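Local structure of major capsid protein P2 (Pseudoalteromonas phage pm2, 2VVF) at residues A[53-58]-A[146-151]; A[45-50]-A[60-65]. The protein forms the outer protein shell of the virion as a homotrimeric double jelly-roll major capsid protein. One frame throughout, in Å; residues are numbered along the deposited sequence.

Contact 1 of 2, residues A[53-58]-A[146-151]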
ATOM      1  N   GLY A  53      23.662 -17.313 -22.079  1.00 29.45           N
ATOM      2  CA  GLY A  53      23.202 -17.791 -23.378  1.00 29.33           C
ATOM      3  C   GLY A  53      21.859 -18.514 -23.328  1.00 33.60           C
ATOM      4  O   GLY A  53      21.255 -18.781 -24.366  1.00 33.39           O
ATOM      5  N   ARG A  54      21.390 -18.832 -22.125  1.00 30.30           N
ATOM      6  CA  ARG A  54      20.119 -19.532 -21.959  1.00 29.83           C
ATOM      7  C   ARG A  54      18.960 -18.560 -21.753  1.00 32.84           C
ATOM      8  O   ARG A  54      19.143 -17.468 -21.219  1.00 32.75           O
ATOM      9  CB  ARG A  54      20.201 -20.518 -20.794  1.00 30.51           C
ATOM     10  CG  ARG A  54      21.562 -21.183 -20.646  1.00 42.06           C
ATOM     11  CD  ARG A  54      21.667 -21.945 -19.339  1.00 54.32           C
ATOM     12  NE  ARG A  54      20.705 -23.040 -19.272  1.00 66.04           N
ATOM     13  CZ  ARG A  54      20.853 -24.201 -19.901  1.00 82.66           C
ATOM     14  NH1 ARG A  54      21.928 -24.423 -20.646  1.00 72.81           N
ATOM     15  NH2 ARG A  54      19.927 -25.141 -19.783  1.00 68.94           N
ATOM     16  N   LEU A  55      17.765 -18.970 -22.166  1.00 28.07           N
ATOM     17  CA  LEU A  55      16.586 -18.119 -22.045  1.00 27.23           C
ATOM     18  C   LEU A  55      15.974 -18.132 -20.650  1.00 29.95           C
ATOM     19  O   LEU A  55      15.731 -19.194 -20.076  1.00 29.49           O
ATOM     20  CB  LEU A  55      15.524 -18.512 -23.073  1.00 27.13           C
ATOM     21  CG  LEU A  55      14.171 -17.817 -22.901  1.00 31.50           C
ATOM     22  CD1 LEU A  55      14.214 -16.403 -23.466  1.00 31.59           C
ATOM     23  CD2 LEU A  55      13.057 -18.623 -23.546  1.00 33.49           C
ATOM     24  N   LEU A  56      15.705 -16.941 -20.123  1.00 25.43           N
ATOM     25  CA  LEU A  56      15.081 -16.808 -18.814  1.00 24.55           C
ATOM     26  C   LEU A  56      13.626 -16.407 -19.014  1.00 27.74           C
ATOM     27  O   LEU A  56      12.712 -17.161 -18.688  1.00 26.97           O
ATOM     28  CB  LEU A  56      15.809 -15.756 -17.976  1.00 24.39           C
ATOM     29  CG  LEU A  56      15.246 -15.510 -16.575  1.00 28.71           C
ATOM     30  CD1 LEU A  56      15.676 -16.611 -15.622  1.00 28.71           C
ATOM     31  CD2 LEU A  56      15.671 -14.147 -16.054  1.00 30.65           C
ATOM     32  N   SER A  57      13.426 -15.222 -19.584  1.00 24.18           N
ATOM     33  CA  SER A  57      12.090 -14.705 -19.851  1.00 23.95           C
ATOM     34  C   SER A  57      11.983 -14.276 -21.310  1.00 28.12           C
ATOM     35  O   SER A  57      12.978 -13.891 -21.928  1.00 27.46           O
ATOM     36  CB  SER A  57      11.784 -13.514 -18.938  1.00 27.17           C
ATOM     37  OG  SER A  57      11.566 -13.936 -17.604  1.00 35.21           O
ATOM     38  N   THR A  58      10.774 -14.340 -21.856  1.00 25.15           N
ATOM     39  CA  THR A  58      10.552 -13.960 -23.243  1.00 25.26           C
ATOM     40  C   THR A  58       9.296 -13.110 -23.422  1.00 29.34           C
ATOM     41  O   THR A  58       8.260 -13.370 -22.808  1.00 28.96           O
ATOM     42  CB  THR A  58      10.536 -15.192 -24.171  1.00 34.60           C
ATOM     43  OG1 THR A  58       9.985 -14.829 -25.441  1.00 35.64           O
ATOM     44  CG2 THR A  58       9.697 -16.306 -23.568  1.00 33.28           C
ATOM     45  N   MET A 146      10.531 -16.454 -14.543  1.00 24.25           N
ATOM     46  CA  MET A 146      10.783 -16.932 -15.897  1.00 23.66           C
ATOM     47  C   MET A 146       9.517 -16.931 -16.743  1.00 26.48           C
ATOM     48  O   MET A 146       8.739 -17.882 -16.718  1.00 26.19           O
ATOM     49  CB  MET A 146      11.415 -18.325 -15.866  1.00 25.99           C
ATOM     50  CG  MET A 146      12.812 -18.342 -15.274  1.00 29.64           C
ATOM     51  SD  MET A 146      13.166 -19.843 -14.357  1.00 33.91           S
ATOM     52  CE  MET A 146      14.545 -19.299 -13.326  1.00 30.54           C
ATOM     53  N   ARG A 147       9.318 -15.847 -17.484  1.00 22.39           N
ATOM     54  CA  ARG A 147       8.145 -15.693 -18.337  1.00 21.94           C
ATOM     55  C   ARG A 147       8.286 -16.534 -19.603  1.00 26.13           C
ATOM     56  O   ARG A 147       9.205 -16.330 -20.396  1.00 25.44           O
ATOM     57  CB  ARG A 147       7.954 -14.219 -18.693  1.00 20.95           C
ATOM     58  CG  ARG A 147       6.628 -13.885 -19.348  1.00 27.02           C
ATOM     59  CD  ARG A 147       6.711 -12.544 -20.065  1.00 31.81           C
ATOM     60  NE  ARG A 147       5.394 -11.975 -20.336  1.00 34.71           N
ATOM     61  CZ  ARG A 147       4.761 -12.084 -21.498  1.00 46.09           C
ATOM     62  NH1 ARG A 147       5.322 -12.747 -22.500  1.00 33.28           N
ATOM     63  NH2 ARG A 147       3.564 -11.535 -21.658  1.00 32.44           N
ATOM     64  N   ARG A 148       7.374 -17.488 -19.778  1.00 23.28           N
ATOM     65  CA  ARG A 148       7.404 -18.378 -20.937  1.00 23.43           C
ATOM     66  C   ARG A 148       6.194 -18.194 -21.848  1.00 28.86           C
ATOM     67  O   ARG A 148       5.090 -17.904 -21.387  1.00 28.56           O
ATOM     68  CB  ARG A 148       7.532 -19.838 -20.501  1.00 22.56           C
ATOM     69  CG  ARG A 148       8.904 -20.202 -19.961  1.00 29.06           C
ATOM     70  CD  ARG A 148      10.009 -19.468 -20.709  1.00 33.65           C
ATOM     71  NE  ARG A 148      11.226 -19.356 -19.909  1.00 35.29           N
ATOM     72  CZ  ARG A 148      12.075 -20.356 -19.698  1.00 44.08           C
ATOM     73  NH1 ARG A 148      11.850 -21.544 -20.239  1.00 30.88           N
ATOM     74  NH2 ARG A 148      13.151 -20.167 -18.949  1.00 28.02           N
ATOM     75  N   ASN A 149       6.419 -18.374 -23.146  1.00 26.43           N
ATOM     76  CA  ASN A 149       5.382 -18.196 -24.155  1.00 26.53           C
ATOM     77  C   ASN A 149       4.902 -19.527 -24.724  1.00 30.81           C
ATOM     78  O   ASN A 149       5.707 -20.405 -25.034  1.00 30.41           O
ATOM     79  CB  ASN A 149       5.926 -17.326 -25.296  1.00 27.56           C
ATOM     80  CG  ASN A 149       4.911 -16.326 -25.804  1.00 52.07           C
ATOM     81  OD1 ASN A 149       3.800 -16.228 -25.281  1.00 48.90           O
ATOM     82  ND2 ASN A 149       5.290 -15.571 -26.828  1.00 43.04           N
ATOM     83  N   PHE A 150       3.588 -19.658 -24.883  1.00 27.71           N
ATOM     84  CA  PHE A 150       2.991 -20.864 -25.451  1.00 27.68           C
ATOM     85  C   PHE A 150       1.802 -20.488 -26.333  1.00 32.03           C
ATOM     86  O   PHE A 150       1.035 -19.585 -26.002  1.00 31.70           O
ATOM     87  CB  PHE A 150       2.537 -21.827 -24.350  1.00 29.43           C
ATOM     88  CG  PHE A 150       3.624 -22.208 -23.387  1.00 30.91           C
ATOM     89  CD1 PHE A 150       4.533 -23.203 -23.705  1.00 33.93           C
ATOM     90  CD2 PHE A 150       3.724 -21.587 -22.153  1.00 33.02           C
ATOM     91  CE1 PHE A 150       5.534 -23.557 -22.821  1.00 34.78           C
ATOM     92  CE2 PHE A 150       4.722 -21.935 -21.265  1.00 35.86           C
ATOM     93  CZ  PHE A 150       5.628 -22.924 -21.599  1.00 33.96           C
ATOM     94  N   PHE A 151       1.659 -21.175 -27.463  1.00 28.85           N
ATOM     95  CA  PHE A 151       0.559 -20.907 -28.381  1.00 28.77           C
ATOM     96  C   PHE A 151      -0.307 -22.149 -28.540  1.00 33.41           C
ATOM     97  O   PHE A 151       0.189 -23.227 -28.865  1.00 33.10           O
ATOM     98  CB  PHE A 151       1.088 -20.444 -29.740  1.00 30.34           C
ATOM     99  CG  PHE A 151       1.690 -19.069 -29.716  1.00 31.67           C
ATOM    100  CD1 PHE A 151       0.932 -17.960 -30.052  1.00 34.63           C
ATOM    101  CD2 PHE A 151       3.012 -18.883 -29.341  1.00 33.60           C
ATOM    102  CE1 PHE A 151       1.482 -16.691 -30.023  1.00 35.48           C
ATOM    103  CE2 PHE A 151       3.569 -17.620 -29.313  1.00 36.30           C
ATOM    104  CZ  PHE A 151       2.803 -16.522 -29.653  1.00 34.48           C
TER

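Contact 2 of 2, residues A[45-50]-A[60-65]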
ATOM      1  N   LYS A  45      10.308  -6.328 -31.103  1.00 29.44           N
ATOM      2  CA  LYS A  45       9.923  -7.733 -31.043  1.00 29.12           C
ATOM      3  C   LYS A  45      10.946  -8.701 -30.461  1.00 32.85           C
ATOM      4  O   LYS A  45      12.119  -8.374 -30.301  1.00 32.19           O
ATOM      5  CB  LYS A  45       9.474  -8.215 -32.425  1.00 31.55           C
ATOM      6  CG  LYS A  45       8.659  -7.193 -33.204  1.00 44.79           C
ATOM      7  CD  LYS A  45       8.649  -7.510 -34.692  1.00 54.83           C
ATOM      8  CE  LYS A  45      10.037  -7.362 -35.295  1.00 66.51           C
ATOM      9  NZ  LYS A  45      10.104  -7.890 -36.687  1.00 75.58           N
ATOM     10  N   ASN A  46      10.469  -9.904 -30.158  1.00 29.71           N
ATOM     11  CA  ASN A  46      11.296 -10.976 -29.620  1.00 29.57           C
ATOM     12  C   ASN A  46      12.266 -10.536 -28.531  1.00 33.23           C
ATOM     13  O   ASN A  46      13.480 -10.657 -28.680  1.00 32.98           O
ATOM     14  CB  ASN A  46      12.028 -11.709 -30.744  1.00 30.85           C
ATOM     15  CG  ASN A  46      11.111 -12.054 -31.905  1.00 55.76           C
ATOM     16  OD1 ASN A  46      10.011 -12.575 -31.708  1.00 50.37           O
ATOM     17  ND2 ASN A  46      11.546 -11.739 -33.121  1.00 48.20           N
ATOM     18  N   VAL A  47      11.718 -10.050 -27.423  1.00 29.55           N
ATOM     19  CA  VAL A  47      12.533  -9.625 -26.296  1.00 29.17           C
ATOM     20  C   VAL A  47      12.896 -10.845 -25.457  1.00 33.07           C
ATOM     21  O   VAL A  47      12.022 -11.535 -24.938  1.00 32.85           O
ATOM     22  CB  VAL A  47      11.816  -8.556 -25.456  1.00 32.88           C
ATOM     23  CG1 VAL A  47      12.736  -8.034 -24.360  1.00 32.67           C
ATOM     24  CG2 VAL A  47      11.333  -7.420 -26.347  1.00 32.56           C
ATOM     25  N   ARG A  48      14.190 -11.126 -25.355  1.00 29.71           N
ATOM     26  CA  ARG A  48      14.650 -12.278 -24.597  1.00 29.32           C
ATOM     27  C   ARG A  48      15.697 -11.909 -23.559  1.00 32.33           C
ATOM     28  O   ARG A  48      16.688 -11.248 -23.863  1.00 31.96           O
ATOM     29  CB  ARG A  48      15.213 -13.351 -25.536  1.00 29.82           C
ATOM     30  CG  ARG A  48      14.565 -13.385 -26.912  1.00 41.25           C
ATOM     31  CD  ARG A  48      15.491 -14.007 -27.950  1.00 52.11           C
ATOM     32  NE  ARG A  48      16.417 -13.030 -28.519  1.00 61.60           N
ATOM     33  CZ  ARG A  48      16.232 -12.406 -29.679  1.00 76.16           C
ATOM     34  NH1 ARG A  48      15.150 -12.654 -30.403  1.00 63.83           N
ATOM     35  NH2 ARG A  48      17.130 -11.533 -30.115  1.00 63.08           N
ATOM     36  N   VAL A  49      15.469 -12.360 -22.330  1.00 28.02           N
ATOM     37  CA  VAL A  49      16.409 -12.147 -21.241  1.00 27.48           C
ATOM     38  C   VAL A  49      17.231 -13.426 -21.139  1.00 31.10           C
ATOM     39  O   VAL A  49      16.694 -14.493 -20.845  1.00 30.62           O
ATOM     40  CB  VAL A  49      15.678 -11.837 -19.920  1.00 31.12           C
ATOM     41  CG1 VAL A  49      16.669 -11.737 -18.775  1.00 30.82           C
ATOM     42  CG2 VAL A  49      14.871 -10.553 -20.046  1.00 30.90           C
ATOM     43  N   GLU A  50      18.521 -13.328 -21.440  1.00 27.64           N
ATOM     44  CA  GLU A  50      19.385 -14.502 -21.428  1.00 27.28           C
ATOM     45  C   GLU A  50      20.496 -14.460 -20.388  1.00 31.58           C
ATOM     46  O   GLU A  50      21.218 -13.471 -20.266  1.00 31.04           O
ATOM     47  CB  GLU A  50      19.977 -14.745 -22.816  1.00 28.50           C
ATOM     48  CG  GLU A  50      18.950 -14.741 -23.935  1.00 37.35           C
ATOM     49  CD  GLU A  50      19.568 -15.034 -25.284  1.00 52.51           C
ATOM     50  OE1 GLU A  50      20.807 -14.934 -25.406  1.00 45.73           O
ATOM     51  OE2 GLU A  50      18.814 -15.369 -26.223  1.00 43.57           O
ATOM     52  N   LYS A  60       6.955 -11.440 -26.624  1.00 25.92           N
ATOM     53  CA  LYS A  60       6.713 -11.344 -28.063  1.00 25.62           C
ATOM     54  C   LYS A  60       7.064  -9.938 -28.537  1.00 29.18           C
ATOM     55  O   LYS A  60       7.707  -9.760 -29.568  1.00 28.80           O
ATOM     56  CB  LYS A  60       5.251 -11.655 -28.384  1.00 28.14           C
ATOM     57  CG  LYS A  60       5.042 -12.359 -29.712  1.00 41.65           C
ATOM     58  CD  LYS A  60       3.608 -12.837 -29.855  1.00 52.45           C
ATOM     59  CE  LYS A  60       3.112 -12.678 -31.281  1.00 64.30           C
ATOM     60  NZ  LYS A  60       1.760 -12.060 -31.331  1.00 74.36           N
ATOM     61  N   THR A  61       6.643  -8.945 -27.759  1.00 25.67           N
ATOM     62  CA  THR A  61       6.940  -7.544 -28.042  1.00 25.43           C
ATOM     63  C   THR A  61       7.104  -6.793 -26.724  1.00 29.21           C
ATOM     64  O   THR A  61       6.688  -7.276 -25.671  1.00 28.70           O
ATOM     65  CB  THR A  61       5.873  -6.883 -28.935  1.00 33.09           C
ATOM     66  OG1 THR A  61       4.851  -6.302 -28.116  1.00 32.45           O
ATOM     67  CG2 THR A  61       5.254  -7.899 -29.877  1.00 31.51           C
ATOM     68  N   LEU A  62       7.723  -5.620 -26.786  1.00 25.85           N
ATOM     69  CA  LEU A  62       7.943  -4.814 -25.591  1.00 25.57           C
ATOM     70  C   LEU A  62       6.626  -4.381 -24.953  1.00 29.10           C
ATOM     71  O   LEU A  62       6.589  -4.005 -23.783  1.00 28.75           O
ATOM     72  CB  LEU A  62       8.805  -3.592 -25.916  1.00 25.57           C
ATOM     73  CG  LEU A  62       9.555  -2.965 -24.742  1.00 30.18           C
ATOM     74  CD1 LEU A  62      10.516  -3.965 -24.115  1.00 30.21           C
ATOM     75  CD2 LEU A  62      10.294  -1.712 -25.189  1.00 32.76           C
ATOM     76  N   ASN A  63       5.549  -4.439 -25.727  1.00 25.50           N
ATOM     77  CA  ASN A  63       4.231  -4.053 -25.237  1.00 25.20           C
ATOM     78  C   ASN A  63       3.730  -5.012 -24.163  1.00 29.19           C
ATOM     79  O   ASN A  63       2.913  -4.643 -23.321  1.00 28.76           O
ATOM     80  CB  ASN A  63       3.224  -3.984 -26.384  1.00 24.83           C
ATOM     81  CG  ASN A  63       1.917  -3.341 -25.968  1.00 39.64           C
ATOM     82  OD1 ASN A  63       1.904  -2.262 -25.379  1.00 32.48           O
ATOM     83  ND2 ASN A  63       0.807  -4.013 -26.257  1.00 29.70           N
ATOM     84  N   ASP A  64       4.223  -6.245 -24.203  1.00 25.86           N
ATOM     85  CA  ASP A  64       3.834  -7.253 -23.228  1.00 25.70           C
ATOM     86  C   ASP A  64       4.461  -6.952 -21.869  1.00 29.00           C
ATOM     87  O   ASP A  64       3.936  -7.352 -20.828  1.00 28.73           O
ATOM     88  CB  ASP A  64       4.234  -8.650 -23.709  1.00 27.76           C
ATOM     89  CG  ASP A  64       3.203  -9.260 -24.639  1.00 39.85           C
ATOM     90  OD1 ASP A  64       3.346  -9.099 -25.872  1.00 40.93           O
ATOM     91  OD2 ASP A  64       2.241  -9.882 -24.137  1.00 45.17           O
ATOM     92  N   LEU A  65       5.580  -6.231 -21.885  1.00 24.78           N
ATOM     93  CA  LEU A  65       6.253  -5.846 -20.651  1.00 24.26           C
ATOM     94  C   LEU A  65       5.500  -4.670 -20.038  1.00 27.98           C
ATOM     95  O   LEU A  65       5.429  -4.527 -18.816  1.00 27.65           O
ATOM     96  CB  LEU A  65       7.707  -5.458 -20.925  1.00 24.21           C
ATOM     97  CG  LEU A  65       8.514  -4.958 -19.722  1.00 28.61           C
ATOM     98  CD1 LEU A  65       8.679  -6.051 -18.677  1.00 28.60           C
ATOM     99  CD2 LEU A  65       9.866  -4.416 -20.154  1.00 30.49           C
TER

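Contact 1 of 2, residues A[53-58]-A[146-151]
Leu-56 lays its CD1 methyl across the thioether arm of Met-146, the two side chains crossing at about a right angle with CD1 3.4 Å from Met-146 CG and near the methyl CE as well. The contact joins the two halves of the double jelly-roll: strand 54-59 belongs to the N-terminal domain, strand 143-154 to the C-terminal one, and their short segments meet at 79°, too steeply for a shared sheet ladder. A classic beta bulge, in which Leu-56 and Ser-57 both face Val-49, interrupts the regular pairing of strand 54-59. Here the Leu-56 carbonyl is gripped side-on by Arg-148, whose NE lies 2.9 Å and NH2 3.0 Å from Leu-56 O. Both nitrogens approach from the same face of the carbonyl, while the oxygen sits almost in the guanidinium plane. A bend at chi2 (-36°) curls the arginine back to this oxygen although its CB starts out away from the strand, and Leu-55 CD2 covers one face of the guanidinium near its rim. Phe-269 adds a salt bridge from its terminal carboxylate and a cation-pi contact, so the C terminus of the chain probably helps to hold this charge in place. Ser-57 suits its buried place because it is small and its hydroxyl oxygen can accept a hydrogen bond: Arg-147 N points to OG in a nearly straight bond (168°). One residue on, Thr-58 N bonds to Arg-147 O, and the threonine methyl CG2 rests beside the same oxygen. The side chain of Arg-147, extended from CG to NE, passes the Thr-58 carbonyl, and its NH1 reaches Thr-58 O at 3.0 Å, in the plane of that carbonyl.

Contact 2 of 2, residues A[45-50]-A[60-65]
Asn-46 N donates to Lys-60 O over 2.8 Å, from above the plane of the carbonyl and with a bent N-H...O angle of 143°. The CA of Lys-45 approaches the same oxygen at 3.3 Å in a weaker C-H...O contact. Beside this bond Lys-45 and Thr-61 form an antiparallel, non-hydrogen-bonded pair, with both side chains starting out on the same face of the sheet. The amide end of Asn-46 bonds to Asp-119 on the neighbouring strand, which suits a polar residue at this exposed position. Val-47, by contrast, is buried: with CG2 beside its own backbone N (CG1 takes the anti place, chi1 -175°), that methyl meets Leu-62 CD1 at 4.2 Å, the two side chains crossing at a slant. Leu-62 continues inward to Val-81, so apolar residues suit both positions. The chain turns a corner at Lys-60, and just after it Thr-61 OG1 accepts from Asn-63 N at 3.1 Å, while Asp-64 N bonds to Thr-61 O. A short hydroxyl side chain can reach forward to the amide two residues on, a capping bond characteristic of the N-terminal turn of a helix, here the one leading into helix 63-71 of the N-terminal jelly-roll.

Of the four segments, the chain coming from the N terminus meets 45-50 first, turns, and returns as 53-58, the edge strand beside it in the four-stranded sheet of the N-terminal jelly-roll. Contact 2 closes this short loop as the chain passes 60-65 into helix 63-71. Contact 1 closes a far longer one, since 87 residues separate 53-58 from 146-151 in the C-terminal jelly-roll. As 53-58 falls within the loop of contact 2 and 146-151 well beyond it, the two loops cross. Backbone pairing of Val-49 with Leu-56 and Ser-57 couples the contacts directly, and Phe-151 packs on Lys-60, tying the turn before the helix to the C-terminal strand.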